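Local coordinates for protein MNMC2 (Aquifex aeolicus, PDB 3VYW) that binds S-adenosylmethionine and acts as a bacterial tRNA methyltransferase in wobble-uridine modification, working without the oxidase domain to which such enzymes are usually fused, at residues A[4-9]-A[39-44]; A[117-122]-A[163-168]; A[177-182]-A[209-214]. One frame throughout, in Å; residues are numbered along the deposited sequence.

Contact 1. Residues A[4-9]-A[39-44]; sequences EEYLKN and YNPEES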
loop_
_atom_site.group_PDB
_atom_site.type_symbol
_atom_site.label_atom_id
_atom_site.label_comp_id
_atom_site.label_asym_id
_atom_site.label_seq_id
_atom_site.Cartn_x
_atom_site.Cartn_y
_atom_site.Cartn_z
ATOM N N GLU A 4 19.893 8.842 -13.701
ATOM C CA GLU A 4 20.191 7.850 -14.687
ATOM C C GLU A 4 21.533 7.255 -14.420
ATOM O O GLU A 4 21.726 6.078 -14.495
ATOM C CB GLU A 4 20.279 8.567 -16.013
ATOM C CG GLU A 4 19.995 7.773 -17.261
ATOM C CD GLU A 4 19.764 8.679 -18.463
ATOM O OE1 GLU A 4 18.597 8.861 -18.878
ATOM O OE2 GLU A 4 20.753 9.227 -18.989
ATOM N N GLU A 5 22.489 8.113 -14.145
ATOM C CA GLU A 5 23.828 7.710 -13.846
ATOM C C GLU A 5 23.895 6.919 -12.582
ATOM O O GLU A 5 24.544 5.936 -12.525
ATOM C CB GLU A 5 24.663 8.966 -13.688
ATOM C CG GLU A 5 26.071 8.907 -14.224
ATOM C CD GLU A 5 26.991 9.859 -13.494
ATOM O OE1 GLU A 5 26.488 10.837 -12.901
ATOM O OE2 GLU A 5 28.215 9.625 -13.499
ATOM N N TYR A 6 23.238 7.367 -11.546
ATOM C CA TYR A 6 23.270 6.630 -10.321
ATOM C C TYR A 6 22.653 5.258 -10.458
ATOM O O TYR A 6 23.162 4.308 -9.941
ATOM C CB TYR A 6 22.534 7.405 -9.256
ATOM C CG TYR A 6 22.358 6.693 -7.958
ATOM C CD1 TYR A 6 23.185 6.945 -6.927
ATOM C CD2 TYR A 6 21.354 5.793 -7.765
ATOM C CE1 TYR A 6 23.044 6.315 -5.736
ATOM C CE2 TYR A 6 21.206 5.156 -6.580
ATOM C CZ TYR A 6 22.058 5.441 -5.566
ATOM O OH TYR A 6 21.952 4.830 -4.366
ATOM N N LEU A 7 21.524 5.189 -11.126
ATOM C CA LEU A 7 20.779 3.967 -11.269
ATOM C C LEU A 7 21.476 2.900 -12.062
ATOM O O LEU A 7 21.361 1.743 -11.763
ATOM C CB LEU A 7 19.407 4.245 -11.854
ATOM C CG LEU A 7 18.408 4.924 -10.961
ATOM C CD1 LEU A 7 17.138 5.092 -11.705
ATOM C CD2 LEU A 7 18.196 4.159 -9.702
ATOM N N LYS A 8 22.147 3.304 -13.115
ATOM C CA LYS A 8 22.906 2.397 -13.927
ATOM C C LYS A 8 24.073 1.814 -13.225
ATOM O O LYS A 8 24.425 0.703 -13.451
ATOM C CB LYS A 8 23.356 3.066 -15.175
ATOM C CG LYS A 8 24.450 2.302 -15.834
ATOM C CD LYS A 8 24.406 2.521 -17.303
ATOM C CE LYS A 8 25.762 2.393 -17.902
ATOM N NZ LYS A 8 25.664 2.804 -19.307
ATOM N N ASN A 9 24.711 2.617 -12.410
ATOM C CA ASN A 9 25.792 2.161 -11.602
ATOM C C ASN A 9 25.300 1.165 -10.618
ATOM O O ASN A 9 25.937 0.199 -10.347
ATOM C CB ASN A 9 26.401 3.329 -10.851
ATOM C CG ASN A 9 27.359 4.115 -11.677
ATOM O OD1 ASN A 9 27.705 3.737 -12.770
ATOM N ND2 ASN A 9 27.789 5.218 -11.153
ATOM N N TYR A 39 12.262 4.715 -8.833
ATOM C CA TYR A 39 12.032 6.014 -8.258
ATOM C C TYR A 39 13.238 6.936 -8.286
ATOM O O TYR A 39 14.195 6.680 -8.973
ATOM C CB TYR A 39 11.437 5.895 -6.869
ATOM C CG TYR A 39 12.374 5.468 -5.808
ATOM C CD1 TYR A 39 11.986 5.453 -4.518
ATOM C CD2 TYR A 39 13.629 5.077 -6.104
ATOM C CE1 TYR A 39 12.832 5.055 -3.534
ATOM C CE2 TYR A 39 14.484 4.691 -5.135
ATOM C CZ TYR A 39 14.071 4.679 -3.850
ATOM O OH TYR A 39 14.910 4.303 -2.869
ATOM N N ASN A 40 13.158 8.048 -7.594
ATOM C CA ASN A 40 14.243 8.968 -7.582
ATOM C C ASN A 40 14.998 9.011 -6.268
ATOM O O ASN A 40 14.750 9.846 -5.458
ATOM C CB ASN A 40 13.719 10.354 -7.896
ATOM C CG ASN A 40 12.471 10.341 -8.720
ATOM O OD1 ASN A 40 12.476 9.928 -9.833
ATOM N ND2 ASN A 40 11.427 10.852 -8.184
ATOM N N PRO A 41 16.011 8.180 -6.140
ATOM C CA PRO A 41 16.818 8.012 -4.940
ATOM C C PRO A 41 17.561 9.262 -4.526
ATOM O O PRO A 41 17.828 9.445 -3.381
ATOM C CB PRO A 41 17.828 6.961 -5.357
ATOM C CG PRO A 41 17.364 6.452 -6.657
ATOM C CD PRO A 41 16.661 7.575 -7.290
ATOM N N GLU A 42 17.932 10.084 -5.478
ATOM C CA GLU A 42 18.552 11.354 -5.197
ATOM C C GLU A 42 17.659 12.370 -4.488
ATOM O O GLU A 42 18.127 13.125 -3.682
ATOM C CB GLU A 42 19.203 11.924 -6.453
ATOM C CG GLU A 42 18.232 12.344 -7.549
ATOM C CD GLU A 42 17.494 11.193 -8.210
ATOM O OE1 GLU A 42 16.533 11.455 -8.924
ATOM O OE2 GLU A 42 17.875 10.049 -8.025
ATOM N N GLU A 43 16.382 12.397 -4.819
ATOM C CA GLU A 43 15.425 13.307 -4.214
ATOM C C GLU A 43 14.891 12.934 -2.845
ATOM O O GLU A 43 14.998 11.824 -2.418
ATOM C CB GLU A 43 14.271 13.515 -5.156
ATOM C CG GLU A 43 14.687 13.791 -6.568
ATOM C CD GLU A 43 15.360 15.127 -6.698
ATOM O OE1 GLU A 43 15.410 15.847 -5.701
ATOM O OE2 GLU A 43 15.837 15.466 -7.789
ATOM N N SER A 44 14.348 13.926 -2.164
ATOM C CA SER A 44 13.642 13.771 -0.912
ATOM C C SER A 44 12.730 14.938 -0.694
ATOM O O SER A 44 12.764 15.854 -1.428
ATOM C CB SER A 44 14.587 13.608 0.260
ATOM O OG SER A 44 15.484 14.673 0.326
#
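Pro41 meets two residues of the N-terminal helix 3-18, Tyr6 and Leu7. It is the second residue of a type I beta turn from Asn40 to Glu43, in the loop between helix 24-37 and strand 46-50. The turn is packed against the first turns of the helix by apolar contact alone, with no hydrogen bond between the two segments. CB of Pro41 lies 4.0 Å from CE2 of Tyr6 and comes to the ring at a slant. Tyr6 reaches it because its CG is anti to the backbone N (chi1 174°), which carries the ring out from the helix toward the turn. On Leu7 the CD2 branch does the touching, 3.9 Å from CG of Pro41, and the two side chains cross at about a right angle. The CD1 branch turns to the backbone of Tyr39.

Further out, Leu7 also rests on Leu35 of helix 24-37 and on Ala38 in the loop that follows. The turn is also tied to Lys61 and Thr62: Asn40 ND2 bonds to Lys61 O, and Glu43 O to Thr62 OG1. Inside the turn, a weak hydrogen bond joins Glu43 N to Asn40 O at 3.1 Å.

Contact 2. Residues A[117-122]-A[163-168]; sequences HLWEVN and GERLSL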
loop_
_atom_site.group_PDB
_atom_site.type_symbol
_atom_site.label_atom_id
_atom_site.label_comp_id
_atom_site.label_asym_id
_atom_site.label_seq_id
_atom_site.Cartn_x
_atom_site.Cartn_y
_atom_site.Cartn_z
ATOM N N HIS A 117 -17.015 7.951 9.187
ATOM C CA HIS A 117 -18.036 7.018 8.865
ATOM C C HIS A 117 -18.266 5.970 9.869
ATOM O O HIS A 117 -19.379 5.622 10.136
ATOM C CB HIS A 117 -17.775 6.434 7.512
ATOM C CG HIS A 117 -17.774 7.458 6.452
ATOM N ND1 HIS A 117 -18.758 7.599 5.608
ATOM C CD2 HIS A 117 -16.896 8.466 6.193
ATOM C CE1 HIS A 117 -18.509 8.620 4.816
ATOM N NE2 HIS A 117 -17.366 9.146 5.180
ATOM N N LEU A 118 -17.235 5.425 10.450
ATOM C CA LEU A 118 -17.481 4.368 11.372
ATOM C C LEU A 118 -18.297 4.875 12.515
ATOM O O LEU A 118 -19.198 4.225 12.957
ATOM C CB LEU A 118 -16.183 3.873 11.943
ATOM C CG LEU A 118 -15.403 2.944 11.073
ATOM C CD1 LEU A 118 -14.063 2.723 11.711
ATOM C CD2 LEU A 118 -16.159 1.655 11.002
ATOM N N TRP A 119 -17.919 6.015 13.045
ATOM C CA TRP A 119 -18.671 6.634 14.087
ATOM C C TRP A 119 -20.032 7.137 13.723
ATOM O O TRP A 119 -20.910 7.144 14.538
ATOM C CB TRP A 119 -17.839 7.604 14.889
ATOM C CG TRP A 119 -16.861 6.884 15.748
ATOM C CD1 TRP A 119 -17.012 5.666 16.333
ATOM C CD2 TRP A 119 -15.535 7.300 16.104
ATOM N NE1 TRP A 119 -15.912 5.325 17.017
ATOM C CE2 TRP A 119 -14.997 6.262 16.919
ATOM C CE3 TRP A 119 -14.774 8.401 15.849
ATOM C CZ2 TRP A 119 -13.746 6.336 17.446
ATOM C CZ3 TRP A 119 -13.515 8.462 16.381
ATOM C CH2 TRP A 119 -13.016 7.453 17.158
ATOM N N GLU A 120 -20.249 7.576 12.515
ATOM C CA GLU A 120 -21.583 7.965 12.168
ATOM C C GLU A 120 -22.467 6.759 12.255
ATOM O O GLU A 120 -23.563 6.836 12.730
ATOM C CB GLU A 120 -21.625 8.563 10.773
ATOM C CG GLU A 120 -20.701 9.746 10.638
ATOM C CD GLU A 120 -21.006 10.643 9.468
ATOM O OE1 GLU A 120 -20.943 10.194 8.321
ATOM O OE2 GLU A 120 -21.267 11.816 9.697
ATOM N N VAL A 121 -21.998 5.639 11.754
ATOM C CA VAL A 121 -22.777 4.441 11.773
ATOM C C VAL A 121 -23.058 3.902 13.152
ATOM O O VAL A 121 -24.171 3.554 13.445
ATOM C CB VAL A 121 -22.092 3.366 10.951
ATOM C CG1 VAL A 121 -22.419 2.000 11.488
ATOM C CG2 VAL A 121 -22.492 3.508 9.505
ATOM N N ASN A 122 -22.043 3.751 13.968
ATOM C CA ASN A 122 -22.217 3.456 15.360
ATOM C C ASN A 122 -21.331 4.328 16.228
ATOM O O ASN A 122 -20.156 4.127 16.276
ATOM C CB ASN A 122 -21.870 2.003 15.587
ATOM C CG ASN A 122 -21.450 1.717 16.993
ATOM O OD1 ASN A 122 -21.091 2.606 17.724
ATOM N ND2 ASN A 122 -21.484 0.470 17.367
ATOM N N GLY A 163 -7.801 4.840 24.503
ATOM C CA GLY A 163 -8.956 5.620 24.850
ATOM C C GLY A 163 -10.137 4.726 24.905
ATOM O O GLY A 163 -10.017 3.565 24.644
ATOM N N GLU A 164 -11.282 5.248 25.279
ATOM C CA GLU A 164 -12.394 4.363 25.397
ATOM C C GLU A 164 -12.749 3.796 24.063
ATOM O O GLU A 164 -12.840 2.587 23.922
ATOM C CB GLU A 164 -13.599 5.076 26.001
ATOM C CG GLU A 164 -14.027 6.329 25.270
ATOM C CD GLU A 164 -15.265 6.986 25.856
ATOM O OE1 GLU A 164 -16.354 6.833 25.268
ATOM O OE2 GLU A 164 -15.146 7.663 26.896
ATOM N N ARG A 165 -13.096 4.665 23.129
ATOM C CA ARG A 165 -13.346 4.299 21.744
ATOM C C ARG A 165 -12.172 3.873 20.886
ATOM O O ARG A 165 -12.314 3.063 20.020
ATOM C CB ARG A 165 -14.127 5.373 21.038
ATOM C CG ARG A 165 -15.476 5.587 21.632
ATOM C CD ARG A 165 -16.357 6.363 20.697
ATOM N NE ARG A 165 -15.750 7.622 20.328
ATOM C CZ ARG A 165 -16.311 8.508 19.537
ATOM N NH1 ARG A 165 -17.497 8.289 19.028
ATOM N NH2 ARG A 165 -15.679 9.623 19.268
ATOM N N LEU A 166 -11.029 4.484 21.069
ATOM C CA LEU A 166 -10.015 4.386 20.072
ATOM C C LEU A 166 -8.694 3.885 20.560
ATOM O O LEU A 166 -8.171 4.376 21.505
ATOM C CB LEU A 166 -9.828 5.747 19.434
ATOM C CG LEU A 166 -8.670 5.882 18.478
ATOM C CD1 LEU A 166 -8.912 5.091 17.231
ATOM C CD2 LEU A 166 -8.481 7.322 18.137
ATOM N N SER A 167 -8.125 2.920 19.872
ATOM C CA SER A 167 -6.766 2.536 20.144
ATOM C C SER A 167 -5.898 2.818 18.933
ATOM O O SER A 167 -6.217 2.417 17.867
ATOM C CB SER A 167 -6.712 1.082 20.482
ATOM O OG SER A 167 -5.506 0.813 21.126
ATOM N N LEU A 168 -4.819 3.550 19.106
ATOM C CA LEU A 168 -3.968 3.924 18.001
ATOM C C LEU A 168 -2.516 3.602 18.252
ATOM O O LEU A 168 -1.980 3.988 19.232
ATOM C CB LEU A 168 -4.106 5.424 17.790
ATOM C CG LEU A 168 -4.204 6.054 16.421
ATOM C CD1 LEU A 168 -3.966 7.533 16.557
ATOM C CD2 LEU A 168 -3.221 5.463 15.459
#
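Arg165 lies along one face of the Trp119 indole, and nearly its whole length is in contact with it. The chain starts with CB, 3.7 Å from CZ2 of Trp119, on the six-membered ring. It bends at chi3 (-56°), and this turn lays the guanidinium over the ring system. CD comes 3.8 Å from NE1 of Trp119. NE follows above the CZ2 and CE2 atoms. CZ sits over the middle of the indole, 3.7 Å from the centroid of its six-membered ring and 13° off the ring normal. This is a cation-pi contact and also a flat stack, since the two planes differ by only 4°.

The pair lies beside strand 166-172, the second strand from one edge of the Rossmann-like methyltransferase sheet. Trp119 is near the C-terminal end of helix 109-121, and Arg165 directly precedes the strand. At the tip the two terminal nitrogens part. NH1 goes to the five-membered ring, 3.6 Å from CG of Trp119, and also bonds to the backbone O of Pro123. NH2 lies over the CE3 and CZ3 atoms of the six-membered ring, 3.7 Å from CE3 of Trp119. The indole has its own tether, because NE1 bonds to the backbone O of Leu125. Leu166 meets the ring at its edge, near the plane, with CB 4.3 Å from CH2 of Trp119. Phe153 of helix 148-157 touches both Trp119 and Leu166.

Contact 3. Residues A[177-182]-A[209-214]; sequences KRIKEV and LSLIKE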
loop_
_atom_site.group_PDB
_atom_site.type_symbol
_atom_site.label_atom_id
_atom_site.label_comp_id
_atom_site.label_asym_id
_atom_site.label_seq_id
_atom_site.Cartn_x
_atom_site.Cartn_y
_atom_site.Cartn_z
ATOM N N LYS A 177 10.316 -4.491 9.359
ATOM C CA LYS A 177 10.751 -4.727 10.711
ATOM C C LYS A 177 9.686 -4.673 11.765
ATOM O O LYS A 177 9.569 -5.554 12.560
ATOM C CB LYS A 177 11.804 -3.730 11.079
ATOM C CG LYS A 177 13.190 -4.263 10.909
ATOM C CD LYS A 177 14.169 -3.142 10.733
ATOM C CE LYS A 177 15.068 -3.548 9.615
ATOM N NZ LYS A 177 14.414 -4.685 8.917
ATOM N N ARG A 178 8.921 -3.605 11.782
ATOM C CA ARG A 178 7.941 -3.396 12.825
ATOM C C ARG A 178 6.807 -4.397 12.866
ATOM O O ARG A 178 6.201 -4.575 13.873
ATOM C CB ARG A 178 7.389 -1.989 12.814
ATOM C CG ARG A 178 8.393 -0.881 13.013
ATOM C CD ARG A 178 9.406 -1.142 14.100
ATOM N NE ARG A 178 8.838 -1.135 15.424
ATOM C CZ ARG A 178 8.440 -0.062 16.062
ATOM N NH1 ARG A 178 8.557 1.117 15.517
ATOM N NH2 ARG A 178 7.937 -0.165 17.248
ATOM N N ILE A 179 6.489 -5.015 11.753
ATOM C CA ILE A 179 5.336 -5.869 11.709
ATOM C C ILE A 179 5.420 -7.100 12.577
ATOM O O ILE A 179 4.453 -7.524 13.135
ATOM C CB ILE A 179 4.873 -6.179 10.293
ATOM C CG1 ILE A 179 3.517 -6.841 10.351
ATOM C CG2 ILE A 179 5.895 -7.005 9.560
ATOM C CD1 ILE A 179 2.934 -7.162 9.019
ATOM N N LYS A 180 6.609 -7.626 12.734
ATOM C CA LYS A 180 6.782 -8.842 13.461
ATOM C C LYS A 180 6.309 -8.677 14.886
ATOM O O LYS A 180 5.863 -9.629 15.496
ATOM C CB LYS A 180 8.220 -9.317 13.405
ATOM C CG LYS A 180 8.860 -9.211 12.041
ATOM C CD LYS A 180 9.182 -10.544 11.429
ATOM C CE LYS A 180 10.201 -10.349 10.333
ATOM N NZ LYS A 180 10.810 -11.603 9.826
ATOM N N GLU A 181 6.379 -7.464 15.402
ATOM C CA GLU A 181 5.889 -7.174 16.727
ATOM C C GLU A 181 4.411 -7.323 16.901
ATOM O O GLU A 181 3.949 -7.456 18.004
ATOM C CB GLU A 181 6.264 -5.791 17.165
ATOM C CG GLU A 181 7.730 -5.514 17.115
ATOM C CD GLU A 181 8.006 -4.054 17.234
ATOM O OE1 GLU A 181 9.105 -3.625 16.909
ATOM O OE2 GLU A 181 7.106 -3.342 17.656
ATOM N N VAL A 182 3.646 -7.263 15.834
ATOM C CA VAL A 182 2.229 -7.279 16.038
ATOM C C VAL A 182 1.750 -8.689 16.126
ATOM O O VAL A 182 1.855 -9.452 15.199
ATOM C CB VAL A 182 1.479 -6.577 14.930
ATOM C CG1 VAL A 182 0.007 -6.798 15.100
ATOM C CG2 VAL A 182 1.804 -5.109 14.919
ATOM N N LEU A 209 3.542 -9.582 2.221
ATOM C CA LEU A 209 2.136 -9.846 2.149
ATOM C C LEU A 209 1.768 -11.012 3.048
ATOM O O LEU A 209 0.707 -11.061 3.585
ATOM C CB LEU A 209 1.727 -10.120 0.719
ATOM C CG LEU A 209 0.987 -9.079 -0.089
ATOM C CD1 LEU A 209 0.539 -7.897 0.715
ATOM C CD2 LEU A 209 1.749 -8.650 -1.307
ATOM N N SER A 210 2.661 -11.964 3.161
ATOM C CA SER A 210 2.513 -13.112 4.003
ATOM C C SER A 210 2.449 -12.724 5.446
ATOM O O SER A 210 1.711 -13.296 6.205
ATOM C CB SER A 210 3.706 -14.026 3.799
ATOM O OG SER A 210 3.394 -15.357 4.054
ATOM N N LEU A 211 3.281 -11.785 5.834
ATOM C CA LEU A 211 3.248 -11.275 7.169
ATOM C C LEU A 211 1.960 -10.555 7.440
ATOM O O LEU A 211 1.459 -10.580 8.508
ATOM C CB LEU A 211 4.446 -10.409 7.446
ATOM C CG LEU A 211 5.781 -11.093 7.320
ATOM C CD1 LEU A 211 6.843 -10.043 7.359
ATOM C CD2 LEU A 211 6.008 -12.063 8.439
ATOM N N ILE A 212 1.457 -9.876 6.445
ATOM C CA ILE A 212 0.192 -9.212 6.523
ATOM C C ILE A 212 -0.904 -10.194 6.688
ATOM O O ILE A 212 -1.860 -9.905 7.298
ATOM C CB ILE A 212 -0.095 -8.363 5.291
ATOM C CG1 ILE A 212 0.839 -7.187 5.241
ATOM C CG2 ILE A 212 -1.512 -7.856 5.318
ATOM C CD1 ILE A 212 0.211 -5.925 5.743
ATOM N N LYS A 213 -0.761 -11.341 6.069
ATOM C CA LYS A 213 -1.767 -12.378 6.073
ATOM C C LYS A 213 -2.008 -12.922 7.459
ATOM O O LYS A 213 -3.098 -13.211 7.821
ATOM C CB LYS A 213 -1.350 -13.491 5.134
ATOM C CG LYS A 213 -2.454 -14.429 4.717
ATOM C CD LYS A 213 -2.009 -15.869 4.768
ATOM C CE LYS A 213 -3.024 -16.769 4.131
ATOM N NZ LYS A 213 -2.419 -17.986 3.556
ATOM N N GLU A 214 -0.950 -13.044 8.225
ATOM C CA GLU A 214 -1.022 -13.576 9.538
ATOM C C GLU A 214 -1.842 -12.659 10.391
ATOM O O GLU A 214 -2.308 -13.021 11.428
ATOM C CB GLU A 214 0.359 -13.727 10.120
ATOM C CG GLU A 214 1.153 -14.862 9.556
ATOM C CD GLU A 214 2.627 -14.659 9.764
ATOM O OE1 GLU A 214 3.442 -15.249 9.039
ATOM O OE2 GLU A 214 2.984 -13.903 10.664
#
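Ile179 and Leu211 carry the apolar part of this contact, which joins segment 177-182, on the short helix 175-178, to helix 206-213. Both belong to the Rossmann-like methyltransferase fold. The two side chains cross obliquely. CG2 of Ile179 meets CD1 of Leu211 at 3.9 Å. The CG1 arm of Ile179 is anti to the backbone N (chi1 -169°) and extended, so its CD1 reaches the other helix. This methyl lies against the backbone of Leu211, 3.8 Å from its O, and touches CG1 of Ile212 more loosely at 4.3 Å. Ile212 continues inward to Leu101, Val103 and Val190 of the central sheet, while Ile179 also rests on Phe132. Lys180, which is exposed, adds a marginal contact through the aliphatic part of its chain, with CE 4.5 Å from CD1 of Leu211.

Within 177-182, Arg178 and Glu181 form a salt bridge. Arg178 NE donates to Glu181 OE1 at 2.9 Å with an N-H...O angle of 163°. The acceptor is close to the guanidinium plane, but the bond meets the carboxylate from above its plane. A second bond, from NH2 to OE2, is weak. Arg178 NH1 turns to the backbone O of Leu172.

No hydrogen bond or salt bridge crosses between the segments. Their association therefore depends on shape and apolar burial, while the Arg178-Glu181 pair links residues three apart within 177-182.

In the fold
The three contacts follow one another along the chain, and none touches another. Contacts 1 and 2 lie on opposite sides of the chain's centre, their own centres 43 Å apart. Contact 3 is 29 Å from contact 1 and 24 Å from contact 2, centre to centre. It is linked to contact 2 in sequence, because strand 166-172 leads into helix 175-178. Asp174, in the short turn between them, and Ala175, which opens the helix, bind S-adenosylmethionine. The Ile179 side chain is about 9 Å from the bound cofactor. In contact 1, the side chain of Tyr39 is about 8 Å from the cofactor and about 7 Å from those of Asn200 and Glu202. Contact 2 lies away from the cofactor site.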